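Local coordinates for putative isomerase YbhH (Escherichia coli, PDB 6OTV), which is a putative isomerase of the PrpF family whose precise reaction is not established, at residues P25-Q28 with T29-D32; S41-D44 with L45-G49. One frame throughout, in Å; residues are numbered along the deposited sequence.

Both contacts lie at the surface, on the same side of the chain's centre, and they follow one another in sequence: contact 1 starts helix 28-39, and contact 2 belongs to the loop that runs from the end of that helix toward strand 59-65. Their centres are about 20 Å apart and they do not touch. In each, an acidic or amide side chain accepts from one or two backbone N-H groups a few residues on. D27 does this as a helix cap with one N-H, whereas N43 OD1 gathers two, from L45 and I47, across a pair of beta turns. Contact 1 has no buried residue; contact 2 has one, E46, whose carboxylate is tied to the chain farther on.

Contact 1 of 2, residues P25-Q28 with T29-D32; sequences PEDQ and TQRD
D27 and Q30 meet through a single carboxylate oxygen: Q30 N donates to D27 OD2 at 3.1 Å, with an N-H...O angle of 158°. The amide comes in from above the carboxylate plane. The first torsion of D27 swings CG away from its own N and to the side of the carbonyl (chi1 -178°), which sends the carboxylate forward beside the first turn, with OD2 at Q30 N. The same oxygen lies 3.3 Å from Q30 CG, so the methylene chain of Q30 packs beside the acid. On the backbone, D27 O takes R31 N at 2.9 Å, with R31 CB packed 3.4 Å from that same D27 O, and Q28 O takes D32 N at 3.0 Å.

This is an N-cap: D27 stands immediately before helix 28-39 and takes up one of the amides that the first turn cannot pair within the helix. Its negative charge probably also suits the positive end of the helix dipole. P25 closes the compact side, its ring carbon CG coming within 3.9 Å of Q30 CB, the two side chains crossing at about a right angle.

Only the polar ends of Q28, R31 and D32 are loose, on the solvent side of this surface contact. Exposed Q28 bends at chi2 (-105°), and its CG meets the edge of the R31 guanidinium, 3.3 Å from NH2, but its amide hydrogen-bonds neither R31 nor D32. R31 NH2 and D32 OD1, 3.2 Å apart, form a salt bridge by charge alone, because the carboxylate oxygen sits off the guanidinium plane where no hydrogen is directed.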
# COMPACT_ATOMS: atom_id res chain seq x y z
N PRO A 25 -23.36 -15.19 6.40
CA PRO A 25 -23.32 -16.13 5.28
C PRO A 25 -22.74 -15.49 4.03
O PRO A 25 -22.75 -14.27 3.86
CB PRO A 25 -24.80 -16.50 5.08
CG PRO A 25 -25.52 -15.27 5.52
CD PRO A 25 -24.73 -14.72 6.68
N GLU A 26 -22.24 -16.35 3.14
CA GLU A 26 -21.63 -15.86 1.92
C GLU A 26 -22.68 -15.40 0.91
O GLU A 26 -22.40 -14.51 0.09
CB GLU A 26 -20.73 -16.94 1.31
CG GLU A 26 -19.85 -16.47 0.17
CD GLU A 26 -18.84 -17.52 -0.25
OE1 GLU A 26 -18.50 -18.39 0.59
OE2 GLU A 26 -18.37 -17.48 -1.41
N ASP A 27 -23.88 -15.97 0.96
CA ASP A 27 -24.94 -15.57 0.05
C ASP A 27 -25.37 -14.14 0.34
O ASP A 27 -25.71 -13.79 1.47
CB ASP A 27 -26.13 -16.52 0.17
CG ASP A 27 -27.25 -16.16 -0.79
OD1 ASP A 27 -27.02 -16.23 -2.02
OD2 ASP A 27 -28.35 -15.81 -0.32
N GLN A 28 -25.35 -13.30 -0.70
CA GLN A 28 -25.59 -11.87 -0.52
C GLN A 28 -27.02 -11.59 -0.09
O GLN A 28 -27.26 -10.66 0.69
CB GLN A 28 -25.26 -11.13 -1.81
CG GLN A 28 -25.24 -9.62 -1.69
CD GLN A 28 -26.45 -8.96 -2.31
OE1 GLN A 28 -27.48 -9.61 -2.53
NE2 GLN A 28 -26.35 -7.67 -2.60
N THR A 29 -27.99 -12.38 -0.56
CA THR A 29 -29.38 -12.14 -0.20
C THR A 29 -29.62 -12.48 1.27
O THR A 29 -30.27 -11.70 1.99
CB THR A 29 -30.30 -12.96 -1.10
OG1 THR A 29 -30.08 -12.59 -2.46
CG2 THR A 29 -31.76 -12.71 -0.75
N GLN A 30 -29.12 -13.62 1.73
CA GLN A 30 -29.27 -13.98 3.14
C GLN A 30 -28.51 -13.01 4.04
O GLN A 30 -29.00 -12.65 5.12
CB GLN A 30 -28.79 -15.41 3.37
CG GLN A 30 -29.59 -16.46 2.62
CD GLN A 30 -31.05 -16.46 3.01
OE1 GLN A 30 -31.39 -16.27 4.18
NE2 GLN A 30 -31.93 -16.67 2.04
N ARG A 31 -27.32 -12.59 3.62
CA ARG A 31 -26.55 -11.63 4.40
C ARG A 31 -27.32 -10.33 4.58
O ARG A 31 -27.40 -9.79 5.68
CB ARG A 31 -25.20 -11.37 3.74
CG ARG A 31 -24.36 -10.30 4.43
CD ARG A 31 -23.09 -9.98 3.65
NE ARG A 31 -23.36 -9.49 2.30
CZ ARG A 31 -23.65 -8.23 2.00
NH1 ARG A 31 -23.71 -7.31 2.96
NH2 ARG A 31 -23.88 -7.87 0.74
N ASP A 32 -27.92 -9.82 3.49
CA ASP A 32 -28.66 -8.57 3.57
C ASP A 32 -29.88 -8.70 4.46
O ASP A 32 -30.22 -7.76 5.20
CB ASP A 32 -29.06 -8.11 2.17
CG ASP A 32 -27.89 -7.54 1.38
OD1 ASP A 32 -26.78 -7.45 1.95
OD2 ASP A 32 -28.09 -7.19 0.20

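Contact 2 of 2, residues S41-D44 with L45-G49. With ACT (acetate ion), chain G.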
# COMPACT_ATOMS: atom_id res chain seq x y z
N SER A 41 -34.72 -2.61 9.94
CA SER A 41 -35.12 -1.96 8.70
C SER A 41 -36.60 -2.18 8.42
O SER A 41 -37.14 -3.27 8.63
CB SER A 41 -34.28 -2.49 7.54
OG SER A 41 -34.69 -1.92 6.31
N GLY A 42 -37.26 -1.13 7.93
CA GLY A 42 -38.66 -1.18 7.56
C GLY A 42 -39.59 -0.40 8.47
O GLY A 42 -40.79 -0.33 8.18
N ASN A 43 -39.09 0.17 9.55
CA ASN A 43 -39.88 0.96 10.48
C ASN A 43 -39.21 2.31 10.66
O ASN A 43 -37.98 2.38 10.76
CB ASN A 43 -40.03 0.24 11.83
CG ASN A 43 -40.76 1.08 12.86
OD1 ASN A 43 -40.13 1.78 13.65
ND2 ASN A 43 -42.09 1.00 12.87
N ASP A 44 -40.02 3.38 10.68
CA ASP A 44 -39.48 4.73 10.74
C ASP A 44 -38.55 4.93 11.93
O ASP A 44 -37.58 5.68 11.85
CB ASP A 44 -40.62 5.76 10.78
CG ASP A 44 -41.35 5.88 9.46
OD1 ASP A 44 -40.95 5.21 8.48
OD2 ASP A 44 -42.32 6.66 9.39
N LEU A 45 -38.84 4.26 13.05
CA LEU A 45 -38.00 4.35 14.23
C LEU A 45 -37.06 3.16 14.37
O LEU A 45 -36.23 3.14 15.29
CB LEU A 45 -38.86 4.46 15.49
CG LEU A 45 -39.77 5.70 15.57
CD1 LEU A 45 -40.56 5.70 16.86
CD2 LEU A 45 -38.95 6.98 15.43
N GLU A 46 -37.15 2.19 13.46
CA GLU A 46 -36.45 0.90 13.58
C GLU A 46 -36.71 0.30 14.96
O GLU A 46 -35.80 -0.08 15.70
CB GLU A 46 -34.96 1.06 13.28
CG GLU A 46 -34.71 1.38 11.81
CD GLU A 46 -33.25 1.62 11.47
OE1 GLU A 46 -32.57 2.36 12.21
OE2 GLU A 46 -32.79 1.07 10.45
N ILE A 47 -38.00 0.21 15.29
CA ILE A 47 -38.44 -0.15 16.64
C ILE A 47 -38.08 -1.58 17.00
O ILE A 47 -38.00 -1.91 18.19
CB ILE A 47 -39.96 0.10 16.75
CG1 ILE A 47 -40.41 0.15 18.21
CG2 ILE A 47 -40.74 -0.95 15.97
CD1 ILE A 47 -39.96 1.39 18.93
N ASP A 48 -37.85 -2.45 16.01
CA ASP A 48 -37.58 -3.86 16.27
C ASP A 48 -36.13 -4.23 15.99
O ASP A 48 -35.82 -5.41 15.78
CB ASP A 48 -38.52 -4.73 15.44
CG ASP A 48 -38.87 -6.04 16.15
OD1 ASP A 48 -38.65 -6.13 17.37
OD2 ASP A 48 -39.35 -6.97 15.47
N GLY A 49 -35.22 -3.25 15.99
CA GLY A 49 -33.81 -3.52 15.82
C GLY A 49 -32.95 -2.59 16.65
O GLY A 49 -33.46 -1.90 17.54
C ACT G . -43.63 2.93 15.82
O ACT G . -44.74 2.74 15.26
OXT ACT G . -42.51 3.15 15.30
CH3 ACT G . -43.68 2.88 17.38
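N43 opens the first of two successive type I beta turns and meets I47, which lies in the second, their side chains crossing obliquely; the turns, N43 to E46 and E46 to G49, share E46 and shape the surface loop after helix 28-39. With CG opposite its own N (chi1 175°), N43 turns its amide over the first turn, and OD1 accepts from L45 N at 2.9 Å. That bond makes an Asx turn, overlapping the type I turn closed by E46 N donating to N43 O at 2.8 Å. A further amide, I47 N, reaches the same OD1 at 3.1 Å. L45 N and I47 N arrive from opposite faces of the amide plane, both well out of it, so one oxygen is gripped from two sides.

Beside this amide stands I47, whose CG2 is 3.7 Å from N43 CG. The E46 side chain runs the other way, into the protein: its chain passes N43 O with CG at 3.6 Å, and the buried carboxylate is held by S58 OG and G53 N. On the outer side an acetate, probably from the crystallisation liquor, sits against N43 and L45. L45 CD1 is 3.6 Å from acetate OXT, and N43 ND2 donates to that same oxygen at 3.3 Å.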